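Local coordinates for glycerol dehydrogenase (Bacillus coagulans, PDB 6CSJ), which probably oxidises glycerol and related polyols with NAD+ as coenzyme, here in a double-mutant form that has acquired D-lactate dehydrogenase activity, at residues T6-F11 with P144-F149; V111-T116 with T148-D153. The protein carries 2 engineered substitutions. One frame throughout, in Å; residues are numbered along the deposited sequence.

Contact 1 of 2, residues T6-F11 with P144-F149; sequences TSPSKF and PLNPTF
The aliphatic chain of Lys10 runs alongside the ring of Phe149, both side chains leaving the backbone on the same face of the sheet and pointing the same way. All four methylenes take part: CB and CG of Lys10 lie by CD1 and CE1, and Lys10 CD comes to 3.5 Å from Phe149 CE1 at an oblique angle to the ring. CG of Lys10 stands opposite its own carbonyl carbon (chi1 -54°) and the chain then stays extended as far as CE, which keeps it beside the ring before a last bend about CD-CE turns NZ aside. Next to this pair along the chain, Thr148 O accepts two N-H groups, from Lys10 N at 3.1 Å and, weakly and far from straight, from Ser9 N at 2.9 Å. Toward the start of both segments, Asn146 reaches across to the 6-9 backbone with its CB 3.5 Å from Ser7 O, and the Asn146 and Thr6 side chains cross at about a right angle. Asn146 ND2 is satisfied elsewhere, by Thr124 O and Glu246 OE1. The Lys10-Phe149 bridge begins the parallel pairing of the edge strand 10-14 in a Rossmann-like alpha/beta domain, which in iron-containing alcohol dehydrogenases probably carries the NAD(H) site.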
# COMPACT_ATOMS: atom_id res chain seq x y z
N THR A 6 -2.86 15.83 -0.70
CA THR A 6 -4.09 15.25 -1.22
C THR A 6 -4.58 14.16 -0.28
O THR A 6 -3.80 13.58 0.47
CB THR A 6 -3.88 14.64 -2.62
OG1 THR A 6 -3.06 13.48 -2.51
CG2 THR A 6 -3.23 15.63 -3.55
N SER A 7 -5.88 13.87 -0.36
CA SER A 7 -6.51 12.93 0.55
C SER A 7 -7.81 12.38 -0.04
O SER A 7 -8.46 13.04 -0.86
CB SER A 7 -6.82 13.66 1.87
OG SER A 7 -7.54 12.86 2.80
N PRO A 8 -8.20 11.17 0.41
CA PRO A 8 -9.61 10.80 0.27
C PRO A 8 -10.48 11.83 0.96
O PRO A 8 -10.03 12.49 1.88
CB PRO A 8 -9.71 9.46 1.01
CG PRO A 8 -8.32 8.94 1.06
CD PRO A 8 -7.41 10.12 1.08
N SER A 9 -11.70 12.00 0.48
CA SER A 9 -12.62 12.96 1.08
C SER A 9 -13.01 12.52 2.50
O SER A 9 -13.21 13.35 3.37
CB SER A 9 -13.85 13.18 0.22
OG SER A 9 -14.60 14.26 0.74
N LYS A 10 -13.14 11.21 2.70
CA LYS A 10 -13.39 10.63 4.01
C LYS A 10 -12.62 9.32 4.16
O LYS A 10 -12.58 8.52 3.22
CB LYS A 10 -14.88 10.35 4.23
CG LYS A 10 -15.81 11.54 4.00
CD LYS A 10 -17.18 11.28 4.60
CE LYS A 10 -18.23 12.25 4.09
NZ LYS A 10 -17.93 13.70 4.29
N PHE A 11 -12.02 9.12 5.33
CA PHE A 11 -11.42 7.84 5.70
C PHE A 11 -12.15 7.37 6.96
O PHE A 11 -12.17 8.08 7.97
CB PHE A 11 -9.90 7.94 5.90
CG PHE A 11 -9.30 6.75 6.57
CD1 PHE A 11 -9.18 6.71 7.94
CD2 PHE A 11 -8.85 5.64 5.84
CE1 PHE A 11 -8.66 5.60 8.60
CE2 PHE A 11 -8.30 4.55 6.47
CZ PHE A 11 -8.21 4.52 7.85
N PRO A 144 -7.28 11.82 -11.39
CA PRO A 144 -7.37 13.23 -10.98
C PRO A 144 -7.64 13.43 -9.49
O PRO A 144 -7.25 14.46 -8.92
CB PRO A 144 -8.56 13.77 -11.79
CG PRO A 144 -8.80 12.78 -12.86
CD PRO A 144 -8.33 11.46 -12.36
N LEU A 145 -8.34 12.48 -8.87
CA LEU A 145 -8.72 12.56 -7.47
C LEU A 145 -8.42 11.26 -6.72
O LEU A 145 -8.51 10.17 -7.29
CB LEU A 145 -10.21 12.89 -7.35
CG LEU A 145 -10.71 14.20 -7.96
CD1 LEU A 145 -12.23 14.26 -7.87
CD2 LEU A 145 -10.11 15.44 -7.30
N ASN A 146 -8.08 11.39 -5.44
CA ASN A 146 -8.05 10.25 -4.54
C ASN A 146 -9.48 9.74 -4.39
O ASN A 146 -10.41 10.52 -4.47
CB ASN A 146 -7.51 10.63 -3.17
CG ASN A 146 -6.05 11.05 -3.20
OD1 ASN A 146 -5.72 12.15 -3.62
ND2 ASN A 146 -5.17 10.18 -2.73
N PRO A 147 -9.66 8.42 -4.15
CA PRO A 147 -11.01 7.88 -3.99
C PRO A 147 -11.82 8.67 -2.98
O PRO A 147 -11.27 9.13 -1.97
CB PRO A 147 -10.77 6.46 -3.47
CG PRO A 147 -9.32 6.40 -3.08
CD PRO A 147 -8.63 7.38 -3.97
N THR A 148 -13.12 8.84 -3.25
CA THR A 148 -13.97 9.68 -2.42
C THR A 148 -13.98 9.21 -0.95
O THR A 148 -13.69 10.00 -0.07
CB THR A 148 -15.42 9.75 -2.99
OG1 THR A 148 -15.38 9.74 -4.42
CG2 THR A 148 -16.14 11.02 -2.51
N PHE A 149 -14.31 7.94 -0.71
CA PHE A 149 -14.28 7.35 0.64
C PHE A 149 -13.36 6.13 0.63
O PHE A 149 -13.36 5.35 -0.32
CB PHE A 149 -15.64 6.81 1.13
CG PHE A 149 -16.76 7.83 1.25
CD1 PHE A 149 -16.56 9.21 1.17
CD2 PHE A 149 -18.05 7.38 1.52
CE1 PHE A 149 -17.63 10.10 1.29
CE2 PHE A 149 -19.12 8.26 1.65
CZ PHE A 149 -18.90 9.63 1.53

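Contact 2 of 2, residues V111-T116 with T148-D153; sequences VIVAPT and TFVIMD
Ile112 of strand 111-115 fits against Phe149 and Ile151 of strand 149-153 on one face of the sheet; on the other, Val113 packs on Val150 and Pro115 on Met152. Ile112 CD1 meets Phe149 CD2 at 3.7 Å, the two side chains running side by side, while its CG2 branch fits against Ile151 CD1 at 3.7 Å. With CG1 turned away from the carbonyl carbon (chi1 -60°), Ile112 sends one branch toward each partner. Helix 21-28 closes over this ridge, with Leu28 on both Ile112 and Phe149 and Tyr24 on Ile151. On the other face Val113 CG2 meets Val150 CG2 at 3.7 Å, the two forks set slantwise, and Leu97 and Lys101 of helix 94-106 cover Val113. Further along, the Met152 chain folds back through two bends, laying SD 3.6 Å from Pro115 CD and CE against the ring's CG and CB; the two side chains cross at about a right angle. Within the sheet, the backbones are joined by near-straight N-H to O bonds, Val113 N to Phe149 O at 3.0 Å among them, and Thr148 OG1 takes the N-H of Val111 at the start. Where the strands part, one water donates to Pro115 O and Ile151 O and accepts from Asp153 N; Asp153 is the N-cap of helix 154-158. This is the interior of a parallel sheet flanked by helices, the core of a Rossmann-like alpha/beta domain.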
# COMPACT_ATOMS: atom_id res chain seq x y z
N VAL A 111 -16.26 7.27 -5.81
CA VAL A 111 -15.74 5.93 -5.55
C VAL A 111 -15.61 5.67 -4.04
O VAL A 111 -15.24 6.56 -3.28
CB VAL A 111 -14.34 5.76 -6.18
CG1 VAL A 111 -13.83 4.34 -5.95
CG2 VAL A 111 -14.35 6.15 -7.64
N ILE A 112 -15.92 4.43 -3.64
CA ILE A 112 -15.68 3.93 -2.30
C ILE A 112 -14.79 2.71 -2.44
O ILE A 112 -15.12 1.77 -3.16
CB ILE A 112 -16.98 3.55 -1.56
CG1 ILE A 112 -17.89 4.79 -1.45
CG2 ILE A 112 -16.69 2.96 -0.18
CD1 ILE A 112 -19.16 4.58 -0.63
N VAL A 113 -13.65 2.72 -1.74
CA VAL A 113 -12.77 1.55 -1.68
C VAL A 113 -12.84 1.01 -0.27
O VAL A 113 -12.77 1.76 0.70
CB VAL A 113 -11.32 1.85 -2.15
CG1 VAL A 113 -11.33 2.29 -3.61
CG2 VAL A 113 -10.63 2.91 -1.31
N ALA A 114 -13.01 -0.31 -0.17
CA ALA A 114 -13.17 -1.00 1.09
C ALA A 114 -12.25 -2.21 1.11
O ALA A 114 -12.67 -3.31 0.76
CB ALA A 114 -14.62 -1.40 1.29
N PRO A 115 -10.97 -2.01 1.51
CA PRO A 115 -10.03 -3.14 1.54
C PRO A 115 -10.45 -4.18 2.56
O PRO A 115 -10.97 -3.83 3.62
CB PRO A 115 -8.70 -2.51 1.94
CG PRO A 115 -8.87 -1.04 1.79
CD PRO A 115 -10.34 -0.76 1.95
N THR A 116 -10.24 -5.44 2.22
CA THR A 116 -10.44 -6.56 3.13
C THR A 116 -9.13 -6.99 3.80
O THR A 116 -9.11 -7.94 4.59
CB THR A 116 -11.04 -7.76 2.38
OG1 THR A 116 -10.21 -8.09 1.28
CG2 THR A 116 -12.42 -7.42 1.88
N THR A 148 -13.12 8.84 -3.25
CA THR A 148 -13.97 9.68 -2.42
C THR A 148 -13.98 9.21 -0.95
O THR A 148 -13.69 10.00 -0.07
CB THR A 148 -15.42 9.75 -2.99
OG1 THR A 148 -15.38 9.74 -4.42
CG2 THR A 148 -16.14 11.02 -2.51
N PHE A 149 -14.31 7.94 -0.71
CA PHE A 149 -14.28 7.35 0.64
C PHE A 149 -13.36 6.13 0.63
O PHE A 149 -13.36 5.35 -0.32
CB PHE A 149 -15.64 6.81 1.13
CG PHE A 149 -16.76 7.83 1.25
CD1 PHE A 149 -16.56 9.21 1.17
CD2 PHE A 149 -18.05 7.38 1.52
CE1 PHE A 149 -17.63 10.10 1.29
CE2 PHE A 149 -19.12 8.26 1.65
CZ PHE A 149 -18.90 9.63 1.53
N VAL A 150 -12.61 5.97 1.73
CA VAL A 150 -11.94 4.73 2.06
C VAL A 150 -12.59 4.20 3.34
O VAL A 150 -12.70 4.94 4.32
CB VAL A 150 -10.43 4.95 2.27
CG1 VAL A 150 -9.74 3.63 2.61
CG2 VAL A 150 -9.83 5.60 1.04
N ILE A 151 -13.02 2.93 3.33
CA ILE A 151 -13.71 2.31 4.46
C ILE A 151 -12.97 1.07 4.93
O ILE A 151 -12.79 0.14 4.16
CB ILE A 151 -15.18 1.95 4.11
CG1 ILE A 151 -15.97 3.24 3.85
CG2 ILE A 151 -15.83 1.14 5.24
CD1 ILE A 151 -17.40 3.03 3.41
N MET A 152 -12.56 1.05 6.21
CA MET A 152 -11.81 -0.06 6.79
C MET A 152 -12.67 -0.81 7.82
O MET A 152 -12.89 -0.32 8.94
CB MET A 152 -10.52 0.45 7.47
CG MET A 152 -9.62 1.32 6.60
SD MET A 152 -9.13 0.61 5.02
CE MET A 152 -7.89 -0.58 5.51
N ASP A 153 -13.18 -1.97 7.43
CA ASP A 153 -13.93 -2.85 8.32
C ASP A 153 -12.90 -3.70 9.05
O ASP A 153 -12.41 -4.69 8.50
CB ASP A 153 -14.92 -3.72 7.54
CG ASP A 153 -15.92 -4.44 8.44
OD1 ASP A 153 -15.54 -4.96 9.52
OD2 ASP A 153 -17.11 -4.48 8.06
O HOH W 1 -13.14 -2.53 4.51

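The two contacts lie on either side of strand 149-153, their centres about 10 Å apart and on the same side of the chain's centre. Contact 1 pairs it with the edge strand 10-14, contact 2 with strand 111-115 toward the middle of the six-stranded parallel sheet; Thr148 and Phe149 belong to both. Along the chain 6-11 comes first, then 111-116, and last the continuous run 144-153, so the last of the sheet's strands along the chain lies between the first, 10-14, and 111-115. Lys10 O probably bonds to Val150 N, and Phe11 packs on Val150 and Met152, joining the contacts directly. Helix 21-28 touches Lys10, Phe149 and Ile112, and so lies over both the edge strand and the next two.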